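Local coordinates for protease Do-like 8, chloroplastic (Arabidopsis thaliana, PDB 4IC6), which probably acts as a serine endopeptidase of the HtrA (Deg) family in chloroplasts, coupling a trypsin-like protease domain to a PDZ domain, at residues V312-K317 with V338-K343; D47-P52 with I85-S90; I142-S147 with G213-I218. The protein carries 1 engineered substitution. All coordinates share one frame; numbering follows the deposited sequence.

Contact 1: V312-K317 with V338-K343; sequences VAVDDK and VTLKIK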
loop_
_atom_site.group_PDB
_atom_site.type_symbol
_atom_site.label_atom_id
_atom_site.label_comp_id
_atom_site.label_asym_id
_atom_site.label_seq_id
_atom_site.Cartn_x
_atom_site.Cartn_y
_atom_site.Cartn_z
ATOM N N VAL A 312 24.469 -35.431 -3.544
ATOM C CA VAL A 312 25.543 -35.082 -4.479
ATOM C C VAL A 312 25.554 -36.000 -5.698
ATOM O O VAL A 312 26.100 -35.654 -6.752
ATOM C CB VAL A 312 26.932 -35.064 -3.788
ATOM C CG1 VAL A 312 26.964 -34.005 -2.681
ATOM C CG2 VAL A 312 27.284 -36.434 -3.227
ATOM N N ALA A 313 24.907 -37.153 -5.566
ATOM C CA ALA A 313 24.845 -38.115 -6.655
ATOM C C ALA A 313 23.597 -39.004 -6.570
ATOM O O ALA A 313 23.221 -39.455 -5.493
ATOM C CB ALA A 313 26.104 -38.979 -6.652
ATOM N N VAL A 314 22.975 -39.259 -7.715
ATOM C CA VAL A 314 21.941 -40.287 -7.795
ATOM C C VAL A 314 22.516 -41.527 -8.470
ATOM O O VAL A 314 22.778 -41.524 -9.677
ATOM C CB VAL A 314 20.701 -39.801 -8.563
ATOM C CG1 VAL A 314 19.698 -40.952 -8.748
ATOM C CG2 VAL A 314 20.058 -38.636 -7.838
ATOM N N ASP A 315 22.688 -42.594 -7.695
ATOM C CA ASP A 315 23.396 -43.760 -8.194
ATOM C C ASP A 315 24.840 -43.318 -8.431
ATOM O O ASP A 315 25.592 -43.079 -7.481
ATOM C CB ASP A 315 22.762 -44.270 -9.498
ATOM C CG ASP A 315 21.407 -44.932 -9.278
ATOM O OD1 ASP A 315 21.174 -45.428 -8.159
ATOM O OD2 ASP A 315 20.575 -44.959 -10.220
ATOM N N ASP A 316 25.207 -43.178 -9.701
ATOM C CA ASP A 316 26.551 -42.749 -10.064
ATOM C C ASP A 316 26.598 -41.259 -10.412
ATOM O O ASP A 316 27.494 -40.539 -9.973
ATOM C CB ASP A 316 27.085 -43.591 -11.223
ATOM N N LYS A 317 25.616 -40.812 -11.190
ATOM C CA LYS A 317 25.614 -39.480 -11.803
ATOM C C LYS A 317 25.545 -38.310 -10.824
ATOM O O LYS A 317 24.604 -38.207 -10.035
ATOM C CB LYS A 317 24.483 -39.380 -12.835
ATOM C CG LYS A 317 23.134 -39.877 -12.332
ATOM C CD LYS A 317 22.146 -40.119 -13.472
ATOM C CE LYS A 317 22.119 -41.584 -13.891
ATOM N NZ LYS A 317 21.027 -41.857 -14.870
ATOM N N VAL A 338 16.956 -46.251 -6.380
ATOM C CA VAL A 338 18.219 -45.551 -6.637
ATOM C C VAL A 338 19.081 -45.438 -5.379
ATOM O O VAL A 338 18.582 -45.567 -4.256
ATOM C CB VAL A 338 17.988 -44.133 -7.198
ATOM C CG1 VAL A 338 17.347 -44.198 -8.576
ATOM C CG2 VAL A 338 17.139 -43.309 -6.245
ATOM N N THR A 339 20.379 -45.208 -5.572
ATOM C CA THR A 339 21.289 -44.985 -4.453
ATOM C C THR A 339 21.678 -43.520 -4.430
ATOM O O THR A 339 22.198 -43.000 -5.419
ATOM C CB THR A 339 22.568 -45.812 -4.586
ATOM O OG1 THR A 339 22.228 -47.194 -4.781
ATOM C CG2 THR A 339 23.422 -45.657 -3.336
ATOM N N LEU A 340 21.405 -42.847 -3.317
ATOM C CA LEU A 340 21.742 -41.436 -3.197
ATOM C C LEU A 340 23.066 -41.294 -2.457
ATOM O O LEU A 340 23.201 -41.755 -1.320
ATOM C CB LEU A 340 20.662 -40.679 -2.424
ATOM C CG LEU A 340 19.211 -40.788 -2.903
ATOM C CD1 LEU A 340 18.314 -39.992 -1.960
ATOM C CD2 LEU A 340 19.073 -40.284 -4.334
ATOM N N LYS A 341 24.052 -40.668 -3.090
ATOM C CA LYS A 341 25.273 -40.347 -2.352
ATOM C C LYS A 341 25.061 -39.022 -1.637
ATOM O O LYS A 341 24.798 -38.001 -2.276
ATOM C CB LYS A 341 26.505 -40.327 -3.262
ATOM C CG LYS A 341 27.350 -41.602 -3.156
ATOM C CD LYS A 341 28.721 -41.434 -3.809
ATOM C CE LYS A 341 28.622 -41.413 -5.332
ATOM N NZ LYS A 341 29.834 -40.808 -5.961
ATOM N N ILE A 342 25.126 -39.041 -0.308
ATOM C CA ILE A 342 24.819 -37.830 0.445
ATOM C C ILE A 342 25.955 -37.340 1.355
ATOM O O ILE A 342 26.732 -38.138 1.886
ATOM C CB ILE A 342 23.546 -37.996 1.295
ATOM C CG1 ILE A 342 23.786 -38.977 2.438
ATOM C CG2 ILE A 342 22.347 -38.440 0.422
ATOM C CD1 ILE A 342 22.833 -38.779 3.605
ATOM N N LYS A 343 26.019 -36.023 1.534
ATOM C CA LYS A 343 26.918 -35.398 2.499
ATOM C C LYS A 343 26.129 -35.081 3.764
ATOM O O LYS A 343 25.213 -34.262 3.747
ATOM C CB LYS A 343 27.509 -34.107 1.922
ATOM C CG LYS A 343 28.721 -33.558 2.684
ATOM C CD LYS A 343 29.938 -33.471 1.751
ATOM C CE LYS A 343 31.121 -32.743 2.386
ATOM N NZ LYS A 343 32.202 -33.673 2.859
#

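Contact 2: D47-P52 with I85-S90; sequences DVTLRP and IGNALS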
loop_
_atom_site.group_PDB
_atom_site.type_symbol
_atom_site.label_atom_id
_atom_site.label_comp_id
_atom_site.label_asym_id
_atom_site.label_seq_id
_atom_site.Cartn_x
_atom_site.Cartn_y
_atom_site.Cartn_z
ATOM N N ASP A 47 -9.638 -17.595 -22.084
ATOM C CA ASP A 47 -10.257 -18.630 -21.247
ATOM C C ASP A 47 -11.776 -18.485 -21.339
ATOM O O ASP A 47 -12.331 -17.431 -20.996
ATOM C CB ASP A 47 -9.795 -18.474 -19.791
ATOM C CG ASP A 47 -10.298 -19.593 -18.875
ATOM O OD1 ASP A 47 -11.457 -20.055 -19.032
ATOM O OD2 ASP A 47 -9.535 -20.003 -17.973
ATOM N N VAL A 48 -12.461 -19.524 -21.803
ATOM C CA VAL A 48 -13.910 -19.397 -21.998
ATOM C C VAL A 48 -14.682 -19.232 -20.691
ATOM O O VAL A 48 -15.847 -18.825 -20.709
ATOM C CB VAL A 48 -14.534 -20.562 -22.826
ATOM C CG1 VAL A 48 -13.931 -20.619 -24.230
ATOM C CG2 VAL A 48 -14.392 -21.897 -22.100
ATOM N N THR A 49 -14.050 -19.534 -19.560
ATOM C CA THR A 49 -14.764 -19.482 -18.277
ATOM C C THR A 49 -14.713 -18.099 -17.624
ATOM O O THR A 49 -15.318 -17.876 -16.577
ATOM C CB THR A 49 -14.267 -20.551 -17.281
ATOM O OG1 THR A 49 -12.898 -20.291 -16.935
ATOM C CG2 THR A 49 -14.404 -21.944 -17.882
ATOM N N LEU A 50 -13.985 -17.179 -18.244
ATOM C CA LEU A 50 -13.875 -15.820 -17.728
ATOM C C LEU A 50 -14.821 -14.854 -18.434
ATOM O O LEU A 50 -15.285 -15.122 -19.542
ATOM C CB LEU A 50 -12.444 -15.313 -17.873
ATOM C CG LEU A 50 -11.468 -15.889 -16.857
ATOM C CD1 LEU A 50 -10.054 -15.459 -17.199
ATOM C CD2 LEU A 50 -11.857 -15.437 -15.463
ATOM N N ARG A 51 -15.089 -13.724 -17.781
ATOM C CA ARG A 51 -15.892 -12.647 -18.358
ATOM C C ARG A 51 -15.139 -11.321 -18.250
ATOM O O ARG A 51 -14.159 -11.224 -17.508
ATOM C CB ARG A 51 -17.228 -12.553 -17.648
ATOM N N PRO A 52 -15.558 -10.309 -19.029
ATOM C CA PRO A 52 -15.207 -8.921 -18.704
ATOM C C PRO A 52 -16.426 -8.135 -18.223
ATOM O O PRO A 52 -16.560 -7.890 -17.029
ATOM C CB PRO A 52 -14.727 -8.375 -20.045
ATOM C CG PRO A 52 -15.621 -9.063 -21.022
ATOM C CD PRO A 52 -15.870 -10.461 -20.463
ATOM N N ILE A 85 -4.947 -20.339 -19.114
ATOM C CA ILE A 85 -6.260 -20.967 -18.982
ATOM C C ILE A 85 -6.471 -21.539 -17.592
ATOM O O ILE A 85 -7.129 -22.563 -17.441
ATOM C CB ILE A 85 -6.492 -22.064 -20.044
ATOM C CG1 ILE A 85 -5.339 -23.076 -20.056
ATOM C CG2 ILE A 85 -6.659 -21.441 -21.405
ATOM C CD1 ILE A 85 -5.760 -24.454 -20.570
ATOM N N GLY A 86 -5.917 -20.870 -16.582
ATOM C CA GLY A 86 -5.916 -21.381 -15.222
ATOM C C GLY A 86 -7.306 -21.551 -14.649
ATOM O O GLY A 86 -7.611 -22.541 -13.972
ATOM N N ASN A 87 -8.165 -20.571 -14.901
ATOM C CA ASN A 87 -9.524 -20.656 -14.391
ATOM C C ASN A 87 -10.272 -21.849 -14.965
ATOM O O ASN A 87 -10.948 -22.568 -14.238
ATOM C CB ASN A 87 -10.318 -19.379 -14.637
ATOM C CG ASN A 87 -11.482 -19.241 -13.674
ATOM O OD1 ASN A 87 -11.301 -19.345 -12.454
ATOM N ND2 ASN A 87 -12.693 -19.055 -14.211
ATOM N N ALA A 88 -10.158 -22.060 -16.269
ATOM C CA ALA A 88 -10.812 -23.212 -16.878
ATOM C C ALA A 88 -10.241 -24.527 -16.314
ATOM O O ALA A 88 -10.984 -25.458 -16.035
ATOM C CB ALA A 88 -10.686 -23.166 -18.387
ATOM N N LEU A 89 -8.922 -24.584 -16.126
ATOM C CA LEU A 89 -8.277 -25.814 -15.662
ATOM C C LEU A 89 -8.651 -26.160 -14.228
ATOM O O LEU A 89 -8.655 -27.333 -13.842
ATOM C CB LEU A 89 -6.753 -25.718 -15.801
ATOM C CG LEU A 89 -6.237 -25.767 -17.238
ATOM C CD1 LEU A 89 -4.736 -25.447 -17.302
ATOM C CD2 LEU A 89 -6.548 -27.120 -17.879
ATOM N N SER A 90 -8.971 -25.138 -13.439
ATOM C CA SER A 90 -9.349 -25.346 -12.042
ATOM C C SER A 90 -10.679 -26.079 -11.931
ATOM O O SER A 90 -10.950 -26.746 -10.932
ATOM C CB SER A 90 -9.443 -24.010 -11.305
ATOM O OG SER A 90 -10.578 -23.277 -11.735
#

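Contact 3: I142-S147 with G213-I218; sequences IKVGQS and GNLIGI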
loop_
_atom_site.group_PDB
_atom_site.type_symbol
_atom_site.label_atom_id
_atom_site.label_comp_id
_atom_site.label_asym_id
_atom_site.label_seq_id
_atom_site.Cartn_x
_atom_site.Cartn_y
_atom_site.Cartn_z
ATOM N N ILE A 142 5.712 -22.498 -34.876
ATOM C CA ILE A 142 6.884 -21.801 -34.385
ATOM C C ILE A 142 8.107 -22.678 -34.646
ATOM O O ILE A 142 8.007 -23.902 -34.619
ATOM C CB ILE A 142 6.746 -21.554 -32.874
ATOM C CG1 ILE A 142 7.633 -20.393 -32.433
ATOM C CG2 ILE A 142 7.011 -22.844 -32.084
ATOM C CD1 ILE A 142 7.135 -19.051 -32.949
ATOM N N LYS A 143 9.251 -22.059 -34.917
ATOM C CA LYS A 143 10.513 -22.797 -35.033
ATOM C C LYS A 143 11.194 -22.865 -33.672
ATOM O O LYS A 143 11.366 -21.841 -33.008
ATOM C CB LYS A 143 11.449 -22.117 -36.033
ATOM C CG LYS A 143 12.745 -22.876 -36.289
ATOM C CD LYS A 143 13.253 -22.621 -37.708
ATOM C CE LYS A 143 14.528 -23.404 -38.014
ATOM N NZ LYS A 143 15.754 -22.781 -37.427
ATOM N N VAL A 144 11.586 -24.063 -33.253
ATOM C CA VAL A 144 12.102 -24.254 -31.903
ATOM C C VAL A 144 13.607 -24.503 -31.901
ATOM O O VAL A 144 14.108 -25.306 -32.685
ATOM C CB VAL A 144 11.398 -25.416 -31.196
ATOM C CG1 VAL A 144 11.916 -25.547 -29.768
ATOM C CG2 VAL A 144 9.884 -25.210 -31.210
ATOM N N GLY A 145 14.316 -23.807 -31.014
ATOM C CA GLY A 145 15.758 -23.923 -30.906
ATOM C C GLY A 145 16.188 -24.637 -29.632
ATOM O O GLY A 145 15.361 -25.172 -28.896
ATOM N N GLN A 146 17.488 -24.628 -29.363
ATOM C CA GLN A 146 18.036 -25.336 -28.218
ATOM C C GLN A 146 18.343 -24.378 -27.073
ATOM O O GLN A 146 19.287 -23.587 -27.146
ATOM C CB GLN A 146 19.296 -26.098 -28.627
ATOM N N SER A 147 17.575 -24.453 -25.993
ATOM C CA SER A 147 17.824 -23.541 -24.876
ATOM C C SER A 147 19.107 -23.885 -24.112
ATOM O O SER A 147 19.670 -23.041 -23.423
ATOM C CB SER A 147 16.629 -23.487 -23.932
ATOM O OG SER A 147 16.288 -24.781 -23.477
ATOM N N GLY A 213 15.337 -16.083 -34.406
ATOM C CA GLY A 213 13.907 -16.290 -34.424
ATOM C C GLY A 213 13.483 -17.676 -33.986
ATOM O O GLY A 213 12.342 -18.057 -34.193
ATOM N N ASN A 214 14.400 -18.444 -33.402
ATOM C CA ASN A 214 14.028 -19.723 -32.820
ATOM C C ASN A 214 13.402 -19.549 -31.460
ATOM O O ASN A 214 13.835 -18.710 -30.652
ATOM C CB ASN A 214 15.242 -20.639 -32.674
ATOM C CG ASN A 214 15.856 -21.001 -34.002
ATOM O OD1 ASN A 214 15.157 -21.136 -35.005
ATOM N ND2 ASN A 214 17.174 -21.138 -34.020
ATOM N N LEU A 215 12.396 -20.360 -31.177
ATOM C CA LEU A 215 11.826 -20.354 -29.838
ATOM C C LEU A 215 12.840 -20.876 -28.821
ATOM O O LEU A 215 13.324 -22.006 -28.935
ATOM C CB LEU A 215 10.562 -21.203 -29.780
ATOM C CG LEU A 215 9.841 -21.018 -28.451
ATOM C CD1 LEU A 215 8.386 -20.756 -28.718
ATOM C CD2 LEU A 215 10.023 -22.223 -27.571
ATOM N N ILE A 216 13.163 -20.046 -27.831
ATOM C CA ILE A 216 14.042 -20.471 -26.756
ATOM C C ILE A 216 13.299 -20.575 -25.421
ATOM O O ILE A 216 13.828 -21.103 -24.452
ATOM C CB ILE A 216 15.284 -19.557 -26.622
ATOM C CG1 ILE A 216 14.842 -18.087 -26.573
ATOM C CG2 ILE A 216 16.231 -19.829 -27.792
ATOM C CD1 ILE A 216 15.878 -17.148 -26.022
ATOM N N GLY A 217 12.059 -20.087 -25.375
ATOM C CA GLY A 217 11.270 -20.236 -24.167
ATOM C C GLY A 217 9.844 -19.761 -24.337
ATOM O O GLY A 217 9.491 -19.221 -25.382
ATOM N N ILE A 218 9.023 -19.981 -23.315
ATOM C CA ILE A 218 7.675 -19.415 -23.247
ATOM C C ILE A 218 7.608 -18.349 -22.144
ATOM O O ILE A 218 7.784 -18.669 -20.959
ATOM C CB ILE A 218 6.629 -20.479 -22.913
ATOM C CG1 ILE A 218 6.554 -21.534 -24.032
ATOM C CG2 ILE A 218 5.247 -19.832 -22.694
ATOM C CD1 ILE A 218 5.903 -21.046 -25.317
HETATM O O HOH W 1 9.811 -19.286 -35.013
#

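Contact 1: V312-K317 with V338-K343
Asp315 and Thr339 face each other where an antiparallel strand pair gives way to a turn, a worked example of how a side chain can continue a ladder of backbone bonds. From its CB, the Asp315 chain sets CG opposite the carbonyl carbon (chi1 -72°), which swings the carboxylate over to strand 338-343. CG then lies 4.1 Å from Val338 CB. OD1 accepts the backbone N-H of Thr339 almost head-on along its own C-O bond, with 2.7 Å between Thr339 N and Asp315 OD1. OD2 rests on Val338 CG1 and is hydrogen-bonded to Tyr332 OH. Were an alanine here, Thr339 N would probably be left without its acceptor and Tyr332 OH without its carboxylate mate. Asp315 also opens the central part of a type II' turn from Val314 to Lys317, with a positive phi of 65°.

Farther along, Val314 and Leu340 form a non-hydrogen-bonded pair whose side chains run side by side, CG2 of Val314 being 4.0 Å from CD2 of Leu340. Ala313 pairs with Lys341 on the other face, where CB meets CB at 3.7 Å and the lysine chain, bent at chi3, brings its CE back over the alanine methyl. A classic beta bulge follows: Lys341 O takes a straight bond from Val312 N at 2.9 Å and a second, weak one from Ala313 N.

In this PDZ domain, strand 337-344 is bonded on its far edge to strand 347-357, as by Leu340 with Leu351. Leu325 of helix 322-329 packs against Val314, on the face that Val314 shares with Leu340.

Contact 2: D47-P52 with I85-S90
Asp47 OD1, lying against the methyl group of Ala88, is gripped by two groups of Thr49. The backbone N of Thr49 reaches Asp47 OD1 at 2.7 Å on its anti side, making an Asx turn. The Thr49 hydroxyl donates to the same oxygen from above the carboxylate plane, with 2.6 Å from Thr49 OG1 to Asp47 OD1. Together these bonds hold the carboxylate in a fixed rotation, and its other oxygen is then aimed across the contact: Asp47 OD2 uses its syn lone pair to accept from Ala88 N at 2.7 Å. An acidic group taking an N-H in the first turn of a helix, whose N-cap is Ile85, is an electrostatically agreeable arrangement, and the helix end would probably stabilise the negative charge.

The Thr49 hydroxyl works in both directions. While it donates to Asp47, Thr49 OG1 accepts from Asn87 ND2 at 3.0 Å, lying 27° out of the amide plane. Asn87 can reach it because its CG stands opposite its backbone N (chi1 -157°), and the same amide nitrogen is brushed by CD2 of Leu50.

The contact joins the turn that leaves strand 42-47 to helix 86-90, just after His83 of the predicted charge relay. Ile85 and Ala88 rest on Val99 of strand 98-105, and Ile85 also reaches Ala128 and Leu130 of strand 127-131; all three strands belong to the first barrel of the trypsin-like protease domain.

Contact 3: I142-S147 with G213-I218
Leu215 is held by both its backbone ends, and this is the tight half of the contact. Its N-H points nearly straight at Lys143 O (175° at the hydrogen) and in the carbonyl plane, with only 2.6 Å from Leu215 N to Lys143 O. Its own carbonyl accepts from the residue two further along the loop: Gly145 N lies 2.9 Å from Leu215 O. Val144 sits between the two bonds, and a single beta bridge results. Beneath it the leucine side chain turns inward, CG opposite its backbone N (chi1 -171°), so that CD1 meets CG1 of Ile142 at 3.8 Å, the two chains crossing at about a right angle. Val70 of strand 67-71 flanks both. Packing is equally close at Gly145: a side chain there would have its CB only 2.8 Å from Asn214 CB, a clash that a glycine avoids.

The solvent side is looser. Lys143, an exposed residue, runs alongside Asn214 in the same direction, its CG 3.2 Å from Asn214 OD1, and bends at its last torsion (chi4 -78°) to bring the amino group back to that oxygen. The resulting bond, 3.0 Å from Lys143 NZ to Asn214 OD1, comes in tilted from the carbonyl plane. A water bridges the backbones, accepting from Lys143 N and donating to Gly213 O, where the two do not bond directly.

Strand 215-219 belongs to the second barrel of the trypsin-like protease domain, and loop 142-147 precedes that barrel's first strand, 155-160. The chemistry suggests a division of labour. Two nearly straight backbone bonds and a small apolar cluster fix the position of the loop, whereas the lysine, offered a neutral amide oxygen and no carboxylate across the contact, probably contributes a more pliable, solvent-weakened clasp.

Overall arrangement
Followed from the N terminus, the chain makes these contacts in series, so none nests or crosses. Contact 2 closes first, after 32 residues that include His83, tying the exit of strand 42-47 to helix 86-90 on the first barrel. Contact 3 follows: segment 142-147, on the way from the first barrel to the second, meets strand 215-219 of the second, closing a 65-residue excursion that contains much of that barrel and Ala204, an engineered substitution at the predicted charge-relay position. Contact 1, with 20 residues between its segments, lies within the PDZ domain. Its centre is about 43 Å from that of contact 2, across the chain's centre, and about 33 Å from that of contact 3.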